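Long-range contacts in uncharacterized protein (Sus scrofa, PDB 5BNF), which belongs to the ADP-ribosyl cyclase family as porcine CD38, a protein built from a helix bundle and a parallel beta-sheet and braced by disulfides: residues L189-H195 with F224-Y230; I13-R17 with A106-S110. All blocks are in the same frame, centred on the assembly; numbering follows the deposited sequence.

In the fold
From the N terminus, helix 10-25 is the first element to take part. Contact 2 brings its residues 13-17 against segment 106-110 at the end of helix 101-106, closing a loop of 88 residues that includes helix 34-45 and the short strand 75-77. The chain then passes through helix 135-149, strand 153-160 and helix 172-180 before contact 1 opens. Contact 1 closes a shorter loop of 28 residues, joining strands 186-194 and 223-229, which helix 208-219 connects. The two loops follow in series and neither nest nor cross. The centres of the two contacts lie about 32 Å apart on opposite sides of the chain's centre, contact 2 in the helical part and contact 1 at the sheet edge.

Contact 1 (L189-H195 with F224-Y230); sequences LKAWVIH and FTCQENY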
# COMPACT_ATOMS: atom_id res chain seq x y z
N LEU A 189 16.96 -1.37 7.21
CA LEU A 189 15.58 -0.99 7.45
C LEU A 189 15.60 -0.29 8.79
O LEU A 189 16.09 -0.82 9.78
CB LEU A 189 14.67 -2.21 7.53
CG LEU A 189 13.20 -1.85 7.80
CD1 LEU A 189 12.31 -2.95 7.27
CD2 LEU A 189 12.97 -1.64 9.29
N LYS A 190 15.09 0.93 8.82
CA LYS A 190 15.06 1.69 10.06
C LYS A 190 13.63 1.84 10.52
O LYS A 190 12.75 2.17 9.74
CB LYS A 190 15.69 3.07 9.84
CG LYS A 190 17.19 3.02 9.59
CD LYS A 190 17.70 4.23 8.82
CE LYS A 190 17.19 5.54 9.41
NZ LYS A 190 17.51 5.69 10.85
N ALA A 191 13.40 1.57 11.80
CA ALA A 191 12.05 1.69 12.33
C ALA A 191 11.99 2.85 13.31
O ALA A 191 12.92 3.06 14.08
CB ALA A 191 11.65 0.39 13.02
N TRP A 192 10.90 3.61 13.25
CA TRP A 192 10.69 4.73 14.16
C TRP A 192 9.42 4.46 14.95
O TRP A 192 8.35 4.28 14.38
CB TRP A 192 10.52 6.06 13.39
CG TRP A 192 11.65 6.44 12.47
CD1 TRP A 192 11.73 6.22 11.13
CD2 TRP A 192 12.87 7.10 12.84
NE1 TRP A 192 12.92 6.69 10.64
CE2 TRP A 192 13.64 7.24 11.67
CE3 TRP A 192 13.38 7.59 14.05
CZ2 TRP A 192 14.90 7.84 11.66
CZ3 TRP A 192 14.64 8.19 14.05
CH2 TRP A 192 15.38 8.31 12.86
N VAL A 193 9.55 4.40 16.27
CA VAL A 193 8.39 4.19 17.13
C VAL A 193 8.02 5.56 17.68
O VAL A 193 8.81 6.19 18.40
CB VAL A 193 8.70 3.21 18.28
CG1 VAL A 193 7.48 3.05 19.17
CG2 VAL A 193 9.09 1.86 17.72
N ILE A 194 6.83 6.03 17.33
CA ILE A 194 6.36 7.34 17.76
C ILE A 194 5.67 7.30 19.10
O ILE A 194 4.80 6.46 19.34
CB ILE A 194 5.38 7.93 16.74
CG1 ILE A 194 5.85 7.62 15.32
CG2 ILE A 194 5.28 9.43 16.94
CD1 ILE A 194 7.27 8.06 15.03
N HIS A 195 6.06 8.21 19.98
CA HIS A 195 5.48 8.30 21.31
C HIS A 195 4.90 9.69 21.55
O HIS A 195 5.45 10.69 21.10
CB HIS A 195 6.53 8.04 22.39
CG HIS A 195 7.06 6.64 22.41
ND1 HIS A 195 6.24 5.53 22.28
CD2 HIS A 195 8.31 6.16 22.57
CE1 HIS A 195 6.97 4.44 22.36
NE2 HIS A 195 8.23 4.79 22.54
N PHE A 224 19.20 -3.66 10.67
CA PHE A 224 18.01 -3.11 11.30
C PHE A 224 18.37 -2.17 12.45
O PHE A 224 19.34 -2.41 13.17
CB PHE A 224 17.14 -4.24 11.84
CG PHE A 224 15.94 -3.78 12.62
CD1 PHE A 224 14.83 -3.24 11.96
CD2 PHE A 224 15.91 -3.87 14.00
CE1 PHE A 224 13.72 -2.82 12.68
CE2 PHE A 224 14.80 -3.45 14.72
CZ PHE A 224 13.70 -2.92 14.06
N THR A 225 17.59 -1.11 12.61
CA THR A 225 17.79 -0.16 13.69
C THR A 225 16.41 0.34 14.09
O THR A 225 15.51 0.39 13.26
CB THR A 225 18.65 1.05 13.25
OG1 THR A 225 18.01 1.75 12.18
CG2 THR A 225 20.03 0.59 12.80
N CYS A 226 16.26 0.68 15.36
CA CYS A 226 14.99 1.18 15.87
C CYS A 226 15.27 2.39 16.77
O CYS A 226 16.18 2.37 17.60
CB CYS A 226 14.30 0.09 16.67
SG CYS A 226 12.65 0.53 17.31
N GLN A 227 14.48 3.43 16.61
CA GLN A 227 14.63 4.65 17.38
C GLN A 227 13.27 5.12 17.81
O GLN A 227 12.27 4.83 17.14
CB GLN A 227 15.29 5.73 16.53
CG GLN A 227 16.72 6.05 16.91
CD GLN A 227 17.34 7.11 16.02
OE1 GLN A 227 17.52 6.89 14.82
NE2 GLN A 227 17.64 8.27 16.59
N GLU A 228 13.22 5.84 18.92
CA GLU A 228 11.97 6.34 19.46
C GLU A 228 11.90 7.86 19.35
O GLU A 228 12.87 8.55 19.64
CB GLU A 228 11.84 5.86 20.90
CG GLU A 228 12.04 4.35 21.01
CD GLU A 228 11.55 3.74 22.31
OE1 GLU A 228 10.47 4.14 22.79
OE2 GLU A 228 12.24 2.85 22.85
N ASN A 229 10.74 8.36 18.92
CA ASN A 229 10.53 9.79 18.74
C ASN A 229 9.15 10.28 19.18
O ASN A 229 8.15 9.58 19.01
CB ASN A 229 10.72 10.16 17.27
CG ASN A 229 11.86 11.12 17.05
OD1 ASN A 229 13.03 10.73 17.15
ND2 ASN A 229 11.54 12.38 16.77
N TYR A 230 9.10 11.48 19.75
CA TYR A 230 7.85 12.10 20.18
C TYR A 230 7.36 12.89 18.98
O TYR A 230 6.48 12.46 18.24
CB TYR A 230 8.07 13.08 21.33
CG TYR A 230 8.94 12.58 22.46
CD1 TYR A 230 8.50 11.56 23.31
CD2 TYR A 230 10.19 13.15 22.70
CE1 TYR A 230 9.29 11.13 24.38
CE2 TYR A 230 10.98 12.72 23.75
CZ TYR A 230 10.53 11.72 24.59
OH TYR A 230 11.32 11.31 25.65
O HOH W 1 15.98 3.59 13.53
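Leu189 and Phe224 lie side by side, the methyl CD2 of Leu189 meeting the ring edge of Phe224 at CD1, 3.6 Å away. Phe224 has CG anti to the backbone N (chi1 175°), which carries the ring along the sheet to Ala191, whose CB is 3.8 Å from CE1 of Phe224. Further along this face, Val193 CG2 packs on Cys226 SG. On the opposite face the Gln227 side chain runs beside the indole of Trp192, with OE1 of Gln227 3.2 Å from CH2 of Trp192 and the amide and ring planes 43° apart. NE2 of His195 points at OE1 of Glu228 near the ring plane, a His-carboxylate hydrogen bond modelled too short to be reliable, so its detail is doubtful. Six backbone hydrogen bonds alternate between the strands, from Thr225 N to Leu189 O through His195 N to Asn229 O (2.7 Å). Strands 186-194 and 223-229 are parallel neighbours in a beta-alpha-beta unit, whose helix 208-219 packs on the side of the sheet carrying Phe224 and Val193, through Leu213, Leu217 and Ile210. Water 1 bridges Ala191 O and Thr225 OG1. Cys205 secures the edge strand twice, by its disulfide to Cys226 and by its backbone N, hydrogen-bonded to Glu228 OE2.

Contact 2 (I13-R17 with A106-S110); sequences IILRR and ADDLS
Arg17 reaches from helix 10-25 to segment 106-110 and donates from NH1 to the backbone O of Asp107. This hydrogen bond is short, 2.6 Å between Arg17 NH1 and Asp107 O, and nearly straight, with 172° at the hydrogen. The carbonyl oxygen lies in the guanidinium plane and receives the N-H on a lone pair, the C=O...N angle being 137°. An extended side chain, with chi3 at 177°, carries the guanidinium from the helix to the turn. NH1 also bonds to Ile105 O, so the carbonyl of Ile105 in the last turn of helix 101-106 and that of Asp107 just beyond it hold the guanidinium, and its positive charge is probably favourable there. The Asp107 carboxylate, with OD2 5.3 Å from Arg17 NH1, may add a weak longer-range attraction.

Van der Waals contacts centre on Leu109. Its methyl CD1 sits over one face of the charged guanidinium, 3.1 Å from Arg17 NH1, while CD2 of Leu109 makes apolar contacts, 3.6 Å from Ile14 CG2 and also touching Ile13 CG2. The backbone presents Leu109 through a type II beta turn from Ala106, closed by Leu109 N to Ala106 O at 2.9 Å.

Thr7 touches both Ile13 and Leu109, and Phe41 of helix 34-45 packs on Ile14 and Ala106, while Phe139 and Trp140 bring helix 135-149 against Ala106.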
# COMPACT_ATOMS: atom_id res chain seq x y z
N ILE A 13 -13.20 10.12 -11.10
CA ILE A 13 -12.25 10.37 -10.04
C ILE A 13 -10.84 9.89 -10.34
O ILE A 13 -9.89 10.66 -10.22
CB ILE A 13 -12.73 9.74 -8.71
CG1 ILE A 13 -14.00 10.45 -8.25
CG2 ILE A 13 -11.63 9.83 -7.66
CD1 ILE A 13 -14.52 10.00 -6.88
N ILE A 14 -10.69 8.63 -10.73
CA ILE A 14 -9.36 8.12 -11.02
C ILE A 14 -8.76 8.76 -12.25
O ILE A 14 -7.53 8.85 -12.37
CB ILE A 14 -9.33 6.58 -11.19
CG1 ILE A 14 -10.20 6.16 -12.38
CG2 ILE A 14 -9.82 5.90 -9.91
CD1 ILE A 14 -10.12 4.67 -12.68
N LEU A 15 -9.60 9.20 -13.18
CA LEU A 15 -9.10 9.84 -14.39
C LEU A 15 -8.47 11.17 -13.98
O LEU A 15 -7.35 11.47 -14.36
CB LEU A 15 -10.23 10.10 -15.39
CG LEU A 15 -9.98 9.65 -16.84
CD1 LEU A 15 -10.66 10.64 -17.78
CD2 LEU A 15 -8.48 9.58 -17.16
N ARG A 16 -9.21 11.95 -13.20
CA ARG A 16 -8.72 13.24 -12.73
C ARG A 16 -7.41 13.07 -11.97
O ARG A 16 -6.37 13.61 -12.35
CB ARG A 16 -9.74 13.89 -11.80
CG ARG A 16 -9.16 15.06 -11.02
CD ARG A 16 -9.76 15.15 -9.63
NE ARG A 16 -10.66 16.29 -9.47
CZ ARG A 16 -11.93 16.18 -9.09
NH1 ARG A 16 -12.45 14.99 -8.84
NH2 ARG A 16 -12.67 17.28 -8.96
N ARG A 17 -7.48 12.31 -10.88
CA ARG A 17 -6.33 12.05 -10.04
C ARG A 17 -5.10 11.70 -10.84
O ARG A 17 -4.03 12.28 -10.64
CB ARG A 17 -6.63 10.93 -9.04
CG ARG A 17 -7.64 11.31 -7.96
CD ARG A 17 -7.66 10.28 -6.84
NE ARG A 17 -8.57 10.67 -5.76
CZ ARG A 17 -8.76 9.96 -4.66
NH1 ARG A 17 -8.11 8.81 -4.49
NH2 ARG A 17 -9.62 10.38 -3.74
N ALA A 106 -6.00 5.54 -6.46
CA ALA A 106 -6.91 4.59 -5.83
C ALA A 106 -7.20 4.90 -4.36
O ALA A 106 -8.24 4.51 -3.83
CB ALA A 106 -6.36 3.19 -5.97
N ASP A 107 -6.28 5.61 -3.72
CA ASP A 107 -6.41 5.95 -2.31
C ASP A 107 -7.82 6.34 -1.84
O ASP A 107 -8.47 7.20 -2.43
CB ASP A 107 -5.43 7.07 -1.97
CG ASP A 107 -5.30 7.29 -0.48
OD1 ASP A 107 -5.20 6.29 0.27
OD2 ASP A 107 -5.30 8.46 -0.05
N ASP A 108 -8.27 5.68 -0.77
CA ASP A 108 -9.57 5.90 -0.15
C ASP A 108 -10.80 5.49 -0.95
O ASP A 108 -11.92 5.60 -0.47
CB ASP A 108 -9.72 7.37 0.26
CG ASP A 108 -8.84 7.74 1.44
OD1 ASP A 108 -8.76 6.94 2.39
OD2 ASP A 108 -8.23 8.84 1.41
N LEU A 109 -10.60 5.01 -2.17
CA LEU A 109 -11.74 4.62 -3.00
C LEU A 109 -12.23 3.20 -2.77
O LEU A 109 -11.54 2.37 -2.17
CB LEU A 109 -11.36 4.81 -4.47
CG LEU A 109 -11.40 6.22 -5.07
CD1 LEU A 109 -10.82 7.26 -4.14
CD2 LEU A 109 -10.63 6.18 -6.39
N SER A 110 -13.45 2.92 -3.23
CA SER A 110 -14.06 1.60 -3.13
C SER A 110 -14.58 1.18 -4.50
O SER A 110 -15.22 1.97 -5.19
CB SER A 110 -15.23 1.62 -2.14
OG SER A 110 -14.76 1.52 -0.80